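Local coordinates for protein putative hexulose 6 phosphate synthase (Salmonella typhimurium, PDB 3F4W) that is a putative member of the HUMPS family of TIM-barrel proteins, its precise role not established, at residues K2-L7 / P181-V186; V106-I111 / D129-H134. One frame throughout, in Å; residues are numbered along the deposited sequence.

Contact 1: K2-L7 / P181-V186; sequences KLQLAL and PDVVIV
Q4 and I185 lie side by side and point the same way, into the barrel. The flat amide of Q4 rests against the isoleucine, CD standing 3.6 Å from CG1 of I185 and NE2 3.7 Å from its CD1. V183 packs beside the start of the glutamine stem, its CG1 3.7 Å from Q4 CB. A long side chain with an apolar stem suits this place: the methylenes pack on branched neighbours while NE2 goes on to a hydrogen bond with E30. With CG opposite the main-chain nitrogen (chi1 172°) and the rest extended, the amide is laid alongside the isoleucine, its face over CG1. On the other face, toward the helices, L3 reaches across to V186, CD1 lying 4.1 Å from CG2, and I203 of helix 196-209 packs on both.

Beneath the side chains the backbones are joined by five hydrogen bonds in parallel register. Q4 takes part twice, its N donating to V184 O at 2.9 Å and its O accepting from V186 N at 2.8 Å. K2 opens the series by donating from N to D182 O, and its amine extends to a salt bridge with E55. Pairing the first strand, 2-7, with the last, 183-186, is the closure of an eight-stranded parallel TIM barrel, polar and apolar side chains inside, leucines and valines under the helices.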
loop_
_atom_site.group_PDB
_atom_site.type_symbol
_atom_site.label_atom_id
_atom_site.label_comp_id
_atom_site.label_asym_id
_atom_site.label_seq_id
_atom_site.Cartn_x
_atom_site.Cartn_y
_atom_site.Cartn_z
ATOM N N LYS A 2 22.461 8.522 6.545
ATOM C CA LYS A 2 22.413 8.075 5.160
ATOM C C LYS A 2 21.472 8.918 4.313
ATOM O O LYS A 2 20.488 9.454 4.815
ATOM C CB LYS A 2 21.955 6.619 5.099
ATOM C CG LYS A 2 22.869 5.630 5.800
ATOM C CD LYS A 2 22.326 4.219 5.650
ATOM C CE LYS A 2 23.281 3.176 6.204
ATOM N NZ LYS A 2 22.682 1.808 6.137
ATOM N N LEU A 3 21.776 9.023 3.024
ATOM C CA LEU A 3 20.866 9.654 2.076
ATOM C C LEU A 3 20.075 8.601 1.309
ATOM O O LEU A 3 20.638 7.809 0.557
ATOM C CB LEU A 3 21.620 10.560 1.102
ATOM C CG LEU A 3 20.781 11.150 -0.035
ATOM C CD1 LEU A 3 19.541 11.851 0.509
ATOM C CD2 LEU A 3 21.606 12.102 -0.892
ATOM N N GLN A 4 18.762 8.595 1.510
ATOM C CA GLN A 4 17.880 7.686 0.789
ATOM C C GLN A 4 17.153 8.470 -0.297
ATOM O O GLN A 4 16.569 9.519 -0.026
ATOM C CB GLN A 4 16.886 7.044 1.759
ATOM C CG GLN A 4 15.786 6.231 1.104
ATOM C CD GLN A 4 14.999 5.415 2.116
ATOM O OE1 GLN A 4 15.571 4.854 3.050
ATOM N NE2 GLN A 4 13.685 5.341 1.932
ATOM N N LEU A 5 17.209 7.968 -1.529
ATOM C CA LEU A 5 16.596 8.639 -2.673
ATOM C C LEU A 5 15.315 7.947 -3.135
ATOM O O LEU A 5 15.351 6.823 -3.637
ATOM C CB LEU A 5 17.581 8.709 -3.841
ATOM C CG LEU A 5 17.032 9.283 -5.148
ATOM C CD1 LEU A 5 16.749 10.771 -5.011
ATOM C CD2 LEU A 5 18.004 9.033 -6.283
ATOM N N ALA A 6 14.185 8.630 -2.984
ATOM C CA ALA A 6 12.904 8.079 -3.423
ATOM C C ALA A 6 12.676 8.242 -4.927
ATOM O O ALA A 6 12.587 9.358 -5.435
ATOM C CB ALA A 6 11.751 8.710 -2.638
ATOM N N LEU A 7 12.589 7.117 -5.633
ATOM C CA LEU A 7 12.192 7.118 -7.035
ATOM C C LEU A 7 10.702 6.791 -7.134
ATOM O O LEU A 7 10.310 5.627 -7.109
ATOM C CB LEU A 7 13.009 6.099 -7.832
ATOM C CG LEU A 7 14.532 6.235 -7.759
ATOM C CD1 LEU A 7 15.196 5.131 -8.560
ATOM C CD2 LEU A 7 14.976 7.599 -8.259
ATOM N N PRO A 181 18.717 12.507 12.633
ATOM C CA PRO A 181 18.087 11.259 12.193
ATOM C C PRO A 181 19.170 10.325 11.671
ATOM O O PRO A 181 20.278 10.780 11.394
ATOM C CB PRO A 181 17.192 11.699 11.025
ATOM C CG PRO A 181 17.320 13.206 10.933
ATOM C CD PRO A 181 18.565 13.584 11.644
ATOM N N ASP A 182 18.859 9.042 11.532
ATOM C CA ASP A 182 19.811 8.092 10.968
ATOM C C ASP A 182 19.739 8.083 9.445
ATOM O O ASP A 182 20.741 7.856 8.764
ATOM C CB ASP A 182 19.567 6.697 11.538
ATOM C CG ASP A 182 19.733 6.654 13.038
ATOM O OD1 ASP A 182 20.890 6.656 13.507
ATOM O OD2 ASP A 182 18.707 6.621 13.754
ATOM N N VAL A 183 18.552 8.341 8.911
ATOM C CA VAL A 183 18.367 8.385 7.466
ATOM C C VAL A 183 17.538 9.594 7.066
ATOM O O VAL A 183 16.486 9.862 7.650
ATOM C CB VAL A 183 17.687 7.100 6.934
ATOM C CG1 VAL A 183 17.435 7.204 5.425
ATOM C CG2 VAL A 183 18.534 5.874 7.256
ATOM N N VAL A 184 18.030 10.332 6.082
ATOM C CA VAL A 184 17.275 11.423 5.493
ATOM C C VAL A 184 16.811 10.987 4.105
ATOM O O VAL A 184 17.619 10.576 3.269
ATOM C CB VAL A 184 18.119 12.704 5.399
ATOM C CG1 VAL A 184 17.369 13.778 4.635
ATOM C CG2 VAL A 184 18.487 13.191 6.795
ATOM N N ILE A 185 15.502 11.052 3.878
ATOM C CA ILE A 185 14.904 10.613 2.621
ATOM C C ILE A 185 14.555 11.815 1.746
ATOM O O ILE A 185 13.908 12.758 2.201
ATOM C CB ILE A 185 13.626 9.769 2.873
ATOM C CG1 ILE A 185 13.957 8.529 3.709
ATOM C CG2 ILE A 185 12.979 9.372 1.560
ATOM C CD1 ILE A 185 12.764 7.930 4.442
ATOM N N VAL A 186 14.995 11.781 0.494
ATOM C CA VAL A 186 14.729 12.861 -0.446
ATOM C C VAL A 186 14.249 12.268 -1.760
ATOM O O VAL A 186 14.745 11.231 -2.202
ATOM C CB VAL A 186 15.987 13.726 -0.691
ATOM C CG1 VAL A 186 15.750 14.714 -1.824
ATOM C CG2 VAL A 186 16.376 14.464 0.581
#

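Contact 2: V106-I111 / D129-H134; sequences VVVDMI and DMLAVH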
loop_
_atom_site.group_PDB
_atom_site.type_symbol
_atom_site.label_atom_id
_atom_site.label_comp_id
_atom_site.label_asym_id
_atom_site.label_seq_id
_atom_site.Cartn_x
_atom_site.Cartn_y
_atom_site.Cartn_z
ATOM N N VAL A 106 13.040 -4.270 8.093
ATOM C CA VAL A 106 11.754 -3.619 7.907
ATOM C C VAL A 106 11.805 -2.177 8.419
ATOM O O VAL A 106 12.365 -1.896 9.479
ATOM C CB VAL A 106 10.634 -4.382 8.641
ATOM C CG1 VAL A 106 9.408 -3.485 8.847
ATOM C CG2 VAL A 106 10.269 -5.655 7.880
ATOM N N VAL A 107 11.232 -1.266 7.643
ATOM C CA VAL A 107 11.097 0.122 8.055
ATOM C C VAL A 107 9.616 0.422 8.251
ATOM O O VAL A 107 8.816 0.246 7.331
ATOM C CB VAL A 107 11.657 1.080 6.988
ATOM C CG1 VAL A 107 11.349 2.519 7.364
ATOM C CG2 VAL A 107 13.159 0.868 6.816
ATOM N N VAL A 108 9.238 0.853 9.450
ATOM C CA VAL A 108 7.840 1.176 9.710
ATOM C C VAL A 108 7.588 2.635 9.347
ATOM O O VAL A 108 8.118 3.541 9.988
ATOM C CB VAL A 108 7.450 0.937 11.178
ATOM C CG1 VAL A 108 5.949 1.141 11.363
ATOM C CG2 VAL A 108 7.851 -0.457 11.618
ATOM N N ASP A 109 6.797 2.852 8.301
ATOM C CA ASP A 109 6.480 4.199 7.838
ATOM C C ASP A 109 5.310 4.745 8.638
ATOM O O ASP A 109 4.200 4.215 8.573
ATOM C CB ASP A 109 6.149 4.182 6.345
ATOM C CG ASP A 109 5.889 5.570 5.781
ATOM O OD1 ASP A 109 6.030 5.743 4.555
ATOM O OD2 ASP A 109 5.542 6.489 6.545
ATOM N N MET A 110 5.566 5.814 9.384
ATOM C CA MET A 110 4.603 6.339 10.344
ATOM C C MET A 110 3.667 7.378 9.746
ATOM O O MET A 110 3.049 8.151 10.474
ATOM C CB MET A 110 5.345 6.946 11.536
ATOM C CG MET A 110 6.291 5.976 12.206
ATOM S SD MET A 110 5.397 4.637 13.004
ATOM C CE MET A 110 4.634 5.526 14.351
ATOM N N ILE A 111 3.560 7.399 8.424
ATOM C CA ILE A 111 2.673 8.351 7.768
ATOM C C ILE A 111 1.236 8.218 8.289
ATOM O O ILE A 111 0.720 7.112 8.444
ATOM C CB ILE A 111 2.721 8.206 6.227
ATOM C CG1 ILE A 111 1.815 9.243 5.556
ATOM C CG2 ILE A 111 2.340 6.791 5.798
ATOM C CD1 ILE A 111 1.810 9.146 4.045
ATOM N N ASP A 129 12.302 -1.929 14.807
ATOM C CA ASP A 129 13.705 -1.592 14.977
ATOM C C ASP A 129 14.055 -0.298 14.251
ATOM O O ASP A 129 15.062 0.343 14.550
ATOM C CB ASP A 129 14.540 -2.730 14.380
ATOM C CG ASP A 129 15.801 -2.995 15.155
ATOM O OD1 ASP A 129 16.339 -2.044 15.757
ATOM O OD2 ASP A 129 16.254 -4.158 15.162
ATOM N N MET A 130 13.226 0.069 13.280
ATOM C CA MET A 130 13.494 1.228 12.441
ATOM C C MET A 130 12.188 1.883 12.033
ATOM O O MET A 130 11.307 1.229 11.469
ATOM C CB MET A 130 14.272 0.803 11.199
ATOM C CG MET A 130 14.682 1.944 10.285
ATOM S SD MET A 130 16.003 1.434 9.167
ATOM C CE MET A 130 16.274 2.953 8.256
ATOM N N LEU A 131 12.068 3.175 12.314
ATOM C CA LEU A 131 10.828 3.901 12.078
ATOM C C LEU A 131 11.114 5.128 11.232
ATOM O O LEU A 131 12.141 5.784 11.401
ATOM C CB LEU A 131 10.199 4.335 13.405
ATOM C CG LEU A 131 10.139 3.297 14.531
ATOM C CD1 LEU A 131 9.745 3.952 15.855
ATOM C CD2 LEU A 131 9.193 2.147 14.176
ATOM N N ALA A 132 10.196 5.444 10.331
ATOM C CA ALA A 132 10.352 6.603 9.470
ATOM C C ALA A 132 9.202 7.550 9.723
ATOM O O ALA A 132 8.044 7.173 9.548
ATOM C CB ALA A 132 10.363 6.177 8.009
ATOM N N VAL A 133 9.502 8.771 10.146
ATOM C CA VAL A 133 8.460 9.782 10.188
ATOM C C VAL A 133 8.307 10.275 8.760
ATOM O O VAL A 133 9.295 10.447 8.045
ATOM C CB VAL A 133 8.772 10.952 11.159
ATOM C CG1 VAL A 133 9.847 10.554 12.160
ATOM C CG2 VAL A 133 9.166 12.202 10.399
ATOM N N HIS A 134 7.067 10.472 8.335
ATOM C CA HIS A 134 6.791 10.725 6.933
ATOM C C HIS A 134 5.544 11.572 6.732
ATOM O O HIS A 134 4.435 11.150 7.048
ATOM C CB HIS A 134 6.637 9.391 6.197
ATOM C CG HIS A 134 6.600 9.520 4.708
ATOM N ND1 HIS A 134 6.241 8.478 3.882
ATOM C CD2 HIS A 134 6.869 10.570 3.896
ATOM C CE1 HIS A 134 6.301 8.876 2.624
ATOM N NE2 HIS A 134 6.676 10.142 2.606
HETATM O O HOH W 1 11.386 -2.130 12.223
HETATM O O HOH W 2 4.955 10.461 10.297
#
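H134 turns its ring toward D109, and the two side chains meet as a histidine-carboxylate pair. From the backbone outward, H134 CB comes first, 3.1 Å from D109 OD2. CG follows, farther from OD2 and about equally far from the two oxygens; it stands opposite the main-chain nitrogen (chi1 -169°), which swings the ring across to the carboxylate. At the ring edge ND1 donates to D109 OD1 over 2.8 Å, with an angle of 162° at the hydrogen; it reaches the syn side of that oxygen, and the oxygen lies near the ring plane. Ring and carboxylate are turned 33° from each other. Beyond CE1, NE2 ends the chain in a hydrogen bond to a bound malonate ion. The carboxylate is steadied in turn, for OD2 accepts from I111 N at 2.9 Å in an Asx turn, as the chain leaves its strand.

Behind this pair the strands run parallel. V108 N donates to M130 O, A132 N to V108 O, and M110 N to A132 O. V107 spreads its methyls over two neighbours, CG2 lying 3.7 Å from M130 SD and CG1 3.8 Å from A132 CB, where a small residue leaves room for the valine. On the helix-facing side V108 CB packs 3.7 Å from L131 CD2, and L123 of helix 116-126, the crossover of this beta-alpha-beta unit, covers V108.

With ND1 donating to D109 OD1, the rotation of the imidazole is probably restrained, consistent with NE2 being presented to the anion.

Contact 1 and contact 2 belong to one closed sheet, with centres about 12 Å apart. Contact 1 joins the first and last strands, whereas contact 2 joins the fifth and sixth and is nested inside the chain loop that contact 1 closes. Strand 161-165 lies between 130-134 and 183-186 in the sheet, yet the contacts touch directly inside the barrel, V183 CG2 meeting M130 CE at 3.8 Å. Each also approaches bound malonate: the side chain of A6 comes within about 4 Å and that of H134 within about 3 Å. Malonate here probably came from the crystallisation liquor, though such ions often mark pockets, in this case at the carboxyl ends of the strands.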